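Side-chain contacts in thrombospondin related anonymous protein (Plasmodium falciparum, PDB 4F1J), which is a membrane-spanning malaria-parasite protein that probably mediates adhesion through its magnesium-binding von Willebrand factor A domain, the part modelled here: residues L76-I79 / K80-L83; A177-W181 / E182-N186. All blocks are in the same frame, centred on the assembly; numbering follows the deposited sequence. Where two conformers were deposited one is given.

Contact 1: L76-I79 / K80-L83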
loop_
_atom_site.group_PDB
_atom_site.type_symbol
_atom_site.label_atom_id
_atom_site.label_comp_id
_atom_site.label_asym_id
_atom_site.label_seq_id
_atom_site.Cartn_x
_atom_site.Cartn_y
_atom_site.Cartn_z
ATOM N N LEU A 76 6.440 12.112 -5.657
ATOM C CA LEU A 76 7.756 11.461 -5.768
ATOM C C LEU A 76 8.836 12.156 -4.928
ATOM O O LEU A 76 9.705 11.474 -4.377
ATOM C CB LEU A 76 8.188 11.346 -7.233
ATOM C CG LEU A 76 7.392 10.347 -8.075
ATOM C CD1 LEU A 76 7.773 10.384 -9.570
ATOM C CD2 LEU A 76 7.516 8.935 -7.521
ATOM N N ILE A 77 8.798 13.490 -4.834
ATOM C CA ILE A 77 9.662 14.260 -3.904
ATOM C C ILE A 77 9.515 13.778 -2.465
ATOM O O ILE A 77 10.507 13.602 -1.722
ATOM C CB ILE A 77 9.294 15.775 -3.884
ATOM C CG1 ILE A 77 9.860 16.492 -5.102
ATOM C CG2 ILE A 77 9.785 16.459 -2.594
ATOM C CD1 ILE A 77 9.340 17.911 -5.241
ATOM N N ILE A 78 8.263 13.578 -2.042
ATOM C CA ILE A 78 8.006 13.172 -0.680
ATOM C C ILE A 78 8.493 11.749 -0.453
ATOM O O ILE A 78 9.104 11.452 0.586
ATOM C CB ILE A 78 6.525 13.339 -0.290
ATOM C CG1 ILE A 78 6.148 14.815 -0.283
ATOM C CG2 ILE A 78 6.231 12.672 1.077
ATOM C CD1 ILE A 78 4.650 15.059 -0.320
ATOM N N ILE A 79 8.256 10.860 -1.410
ATOM C CA ILE A 79 8.709 9.498 -1.255
ATOM C C ILE A 79 10.231 9.470 -1.190
ATOM O O ILE A 79 10.799 8.801 -0.333
ATOM C CB ILE A 79 8.183 8.575 -2.365
ATOM C CG1 ILE A 79 6.652 8.435 -2.266
ATOM C CG2 ILE A 79 8.879 7.210 -2.275
ATOM C CD1 ILE A 79 6.131 8.025 -0.870
ATOM N N LYS A 80 10.884 10.247 -2.055
ATOM C CA LYS A 80 12.354 10.311 -2.062
ATOM C C LYS A 80 12.899 10.843 -0.736
ATOM O O LYS A 80 13.974 10.421 -0.271
ATOM C CB LYS A 80 12.865 11.154 -3.230
ATOM C CG LYS A 80 14.364 10.957 -3.473
ATOM C CD LYS A 80 15.036 12.137 -4.181
ATOM C CE LYS A 80 16.576 12.124 -3.955
ATOM N NZ LYS A 80 17.244 10.842 -4.417
ATOM N N SER A 81 12.141 11.725 -0.099
ATOM C CA SER A 81 12.516 12.274 1.201
ATOM C C SER A 81 12.592 11.217 2.301
ATOM O O SER A 81 13.125 11.498 3.379
ATOM C CB SER A 81 11.570 13.408 1.632
ATOM O OG SER A 81 10.389 12.940 2.252
ATOM N N LEU A 82 12.065 10.012 2.051
ATOM C CA LEU A 82 12.129 8.937 3.050
ATOM C C LEU A 82 13.549 8.411 3.223
ATOM O O LEU A 82 13.824 7.681 4.163
ATOM C CB LEU A 82 11.193 7.772 2.659
ATOM C CG LEU A 82 9.699 8.094 2.708
ATOM C CD1 LEU A 82 8.902 6.920 2.107
ATOM C CD2 LEU A 82 9.230 8.399 4.107
ATOM N N LEU A 83 14.427 8.757 2.288
ATOM C CA LEU A 83 15.835 8.370 2.355
ATOM C C LEU A 83 16.540 9.114 3.467
ATOM O O LEU A 83 17.314 8.521 4.212
ATOM C CB LEU A 83 16.528 8.666 1.022
ATOM C CG LEU A 83 16.023 7.874 -0.189
ATOM C CD1 LEU A 83 16.631 8.444 -1.479
ATOM C CD2 LEU A 83 16.325 6.400 -0.070
#

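Contact 2: A177-W181 / E182-N186. With SO4 (sulfate ion), chain E.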
loop_
_atom_site.group_PDB
_atom_site.type_symbol
_atom_site.label_atom_id
_atom_site.label_comp_id
_atom_site.label_asym_id
_atom_site.label_seq_id
_atom_site.Cartn_x
_atom_site.Cartn_y
_atom_site.Cartn_z
ATOM N N ALA A 177 0.767 -10.056 -4.998
ATOM C CA ALA A 177 1.996 -10.503 -5.630
ATOM C C ALA A 177 3.095 -10.464 -4.595
ATOM O O ALA A 177 2.977 -9.788 -3.562
ATOM C CB ALA A 177 2.335 -9.620 -6.852
ATOM N N ASP A 178 4.168 -11.198 -4.862
ATOM C CA ASP A 178 5.356 -11.063 -4.043
ATOM C C ASP A 178 6.630 -11.117 -4.897
ATOM O O ASP A 178 6.594 -11.433 -6.100
ATOM C CB ASP A 178 5.336 -12.023 -2.836
ATOM C CG ASP A 178 5.182 -13.484 -3.214
ATOM O OD1 ASP A 178 5.796 -13.928 -4.227
ATOM O OD2 ASP A 178 4.484 -14.210 -2.471
ATOM N N SER A 179 7.749 -10.778 -4.257
ATOM C CA SER A 179 9.035 -10.612 -4.939
ATOM C C SER A 179 10.201 -10.724 -3.973
ATOM O O SER A 179 10.097 -10.341 -2.810
ATOM C CB SER A 179 9.108 -9.229 -5.583
ATOM O OG SER A 179 10.323 -9.060 -6.318
ATOM N N ALA A 180 11.328 -11.223 -4.471
ATOM C CA ALA A 180 12.597 -11.105 -3.756
ATOM C C ALA A 180 12.999 -9.653 -3.816
ATOM O O ALA A 180 12.593 -8.949 -4.747
ATOM C CB ALA A 180 13.666 -11.996 -4.401
ATOM N N TRP A 181 13.811 -9.208 -2.861
ATOM C CA TRP A 181 14.187 -7.820 -2.757
ATOM C C TRP A 181 14.752 -7.271 -4.078
ATOM O O TRP A 181 14.357 -6.213 -4.539
ATOM C CB TRP A 181 15.209 -7.623 -1.629
ATOM C CG TRP A 181 14.566 -7.388 -0.319
ATOM C CD1 TRP A 181 14.503 -8.237 0.728
ATOM C CD2 TRP A 181 13.819 -6.222 0.057
ATOM N NE1 TRP A 181 13.798 -7.668 1.756
ATOM C CE2 TRP A 181 13.366 -6.426 1.370
ATOM C CE3 TRP A 181 13.508 -5.016 -0.588
ATOM C CZ2 TRP A 181 12.597 -5.481 2.052
ATOM C CZ3 TRP A 181 12.755 -4.076 0.085
ATOM C CH2 TRP A 181 12.310 -4.307 1.404
ATOM N N GLU A 182 15.684 -8.018 -4.669
ATOM C CA GLU A 182 16.389 -7.555 -5.872
ATOM C C GLU A 182 15.473 -7.358 -7.080
ATOM O O GLU A 182 15.815 -6.571 -7.972
ATOM C CB GLU A 182 17.518 -8.516 -6.241
ATOM C CG GLU A 182 17.076 -9.931 -6.416
ATOM C CD GLU A 182 17.248 -10.788 -5.174
ATOM O OE1 GLU A 182 17.017 -10.317 -4.000
ATOM O OE2 GLU A 182 17.616 -11.971 -5.395
ATOM N N ASN A 183 14.306 -8.019 -7.075
ATOM C CA ASN A 183 13.424 -8.085 -8.229
ATOM C C ASN A 183 12.173 -7.194 -8.138
ATOM O O ASN A 183 11.361 -7.189 -9.064
ATOM C CB ASN A 183 12.984 -9.546 -8.425
ATOM C CG ASN A 183 12.375 -9.807 -9.769
ATOM O OD1 ASN A 183 11.361 -10.513 -9.874
ATOM N ND2 ASN A 183 13.004 -9.294 -10.827
ATOM N N VAL A 184 12.036 -6.425 -7.055
ATOM C CA VAL A 184 10.764 -5.712 -6.803
ATOM C C VAL A 184 10.327 -4.800 -7.947
ATOM O O VAL A 184 9.142 -4.726 -8.245
ATOM C CB VAL A 184 10.758 -4.926 -5.482
ATOM C CG1 VAL A 184 10.776 -5.922 -4.307
ATOM C CG2 VAL A 184 11.881 -3.919 -5.394
ATOM N N LYS A 185 11.270 -4.147 -8.622
ATOM C CA LYS A 185 10.870 -3.181 -9.655
ATOM C C LYS A 185 10.351 -3.859 -10.929
ATOM O O LYS A 185 9.691 -3.210 -11.747
ATOM C CB LYS A 185 11.999 -2.183 -9.974
ATOM C CG LYS A 185 12.128 -1.069 -8.920
ATOM C CD LYS A 185 13.343 -0.181 -9.180
ATOM C CE LYS A 185 13.062 0.840 -10.259
ATOM N NZ LYS A 185 14.281 1.655 -10.508
ATOM N N ASN A 186 10.637 -5.153 -11.088
ATOM C CA ASN A 186 10.107 -5.946 -12.212
ATOM C C ASN A 186 8.732 -6.546 -11.964
ATOM O O ASN A 186 8.066 -6.983 -12.905
ATOM C CB ASN A 186 11.074 -7.068 -12.547
ATOM C CG ASN A 186 12.458 -6.558 -12.882
ATOM O OD1 ASN A 186 13.460 -7.054 -12.348
ATOM N ND2 ASN A 186 12.529 -5.563 -13.768
HETATM S S SO4 E . 14.943 -12.218 -0.824
HETATM O O1 SO4 E . 16.091 -12.682 -1.613
HETATM O O2 SO4 E . 15.302 -12.246 0.599
HETATM O O3 SO4 E . 14.673 -10.854 -1.204
HETATM O O4 SO4 E . 13.801 -13.106 -1.111
#

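Contact 1: L76-I79 / K80-L83
Lys80 N and Ser81 N reach back to the carbonyls of Leu76 and Ile77, the last two i to i+4 bonds in this turn of helix. The first is the straighter, with Lys80 N 2.9 Å from Leu76 O and an N-H...O angle of 160°; the second, Ser81 N to Ile77 O at 3.0 Å, bends to 140°. Ile78 O accepts a side-chain hydrogen bond from Ser81 OG, at 2.6 Å. The chi1 of Ser81, 84°, sets OG between its own backbone N and carbonyl carbon, which brings it within reach of the carbonyl oxygen three residues back. This is the C-terminal end of helix 72-80 in the von Willebrand factor A fold, packed on helix 22-38 and on edge strand 58-62. The backbone bonding then drops to i to i+3: Leu82 N bonds to Ile79 O at 3.0 Å, and a type I beta turn from Lys80 to Leu83 closes with Leu83 N on Lys80 O at 3.1 Å. On the buried side, Ile79 CD1 meets Leu82 CD1 at 4.2 Å, and both side chains rest on Ile61; Ile79 also touches Met34 and Ile37 of helix 22-38. The chain leaves the turn with Leu82 O accepting from Thr85 OG1 and Trp25 NE1, while Arg22 NH2 donates to Leu83 O.

Contact 2: A177-W181 / E182-N186
In this Rossmann-like A domain, the bend from edge strand 176-179 into C-terminal helix 184-200 is a short 3-10 turn, and Ala180 O is its main acceptor. Asn183 N donates to Ala180 O at 3.0 Å, and Ser179 OG gives the same oxygen a second hydrogen bond at 2.8 Å. A chi1 of -177° swings the Ser179 hydroxyl to the far side of CB from its own N, where it meets Ala180 O and also lies against the Asn183 carbonyl carbon, Val184 N and, at 3.4 Å from OG, Asn183 CB. Ser179 CB meets Val184 CG1 at 3.9 Å. One residue on, Val184 N makes a weak bond to Trp181 O, long at 3.4 Å though nearly straight at 170°. Both methyls of Val184 pack against that carbonyl oxygen, and the side chain continues onto Phe149 and Ile151 of the neighbouring strand and Leu32 of helix 22-38. The Trp181 ring packs on Asn24, His28 and Ala29 of helix 22-38 and on Asp123, a ligand of one magnesium ion; the ion lies about 7 Å from the indole side chain. Glu182 doubles back through a bend at chi2 (-95°) that brings its OE1 to 3.8 Å from Ala180 CB. A sulfate, probably from the crystallisation liquor, sits beside them: Trp181 N points almost straight at sulfate O3 in an apparent hydrogen bond, its 2.5 Å length doubtfully short.

From the N terminus, helix 22-38 comes before both contacts and later packs against each. Contact 1 follows edge strand 58-62: it ends helix 72-80 and turns the chain into the loop leading to helix 94-106. The chain then runs through strands 115-122 and 145-151 before contact 2 turns it from strand 176-179, the other outermost strand, into helix 184-200. The two are in series, neither enclosing nor crossing the other, and each closes just a tight local turn. Contact 1 and contact 2 do not touch. Helix 22-38 bridges them: its earlier turns pack on contact 2, its later ones on the apolar side chains of contact 1, whose last carbonyls bond back to its start.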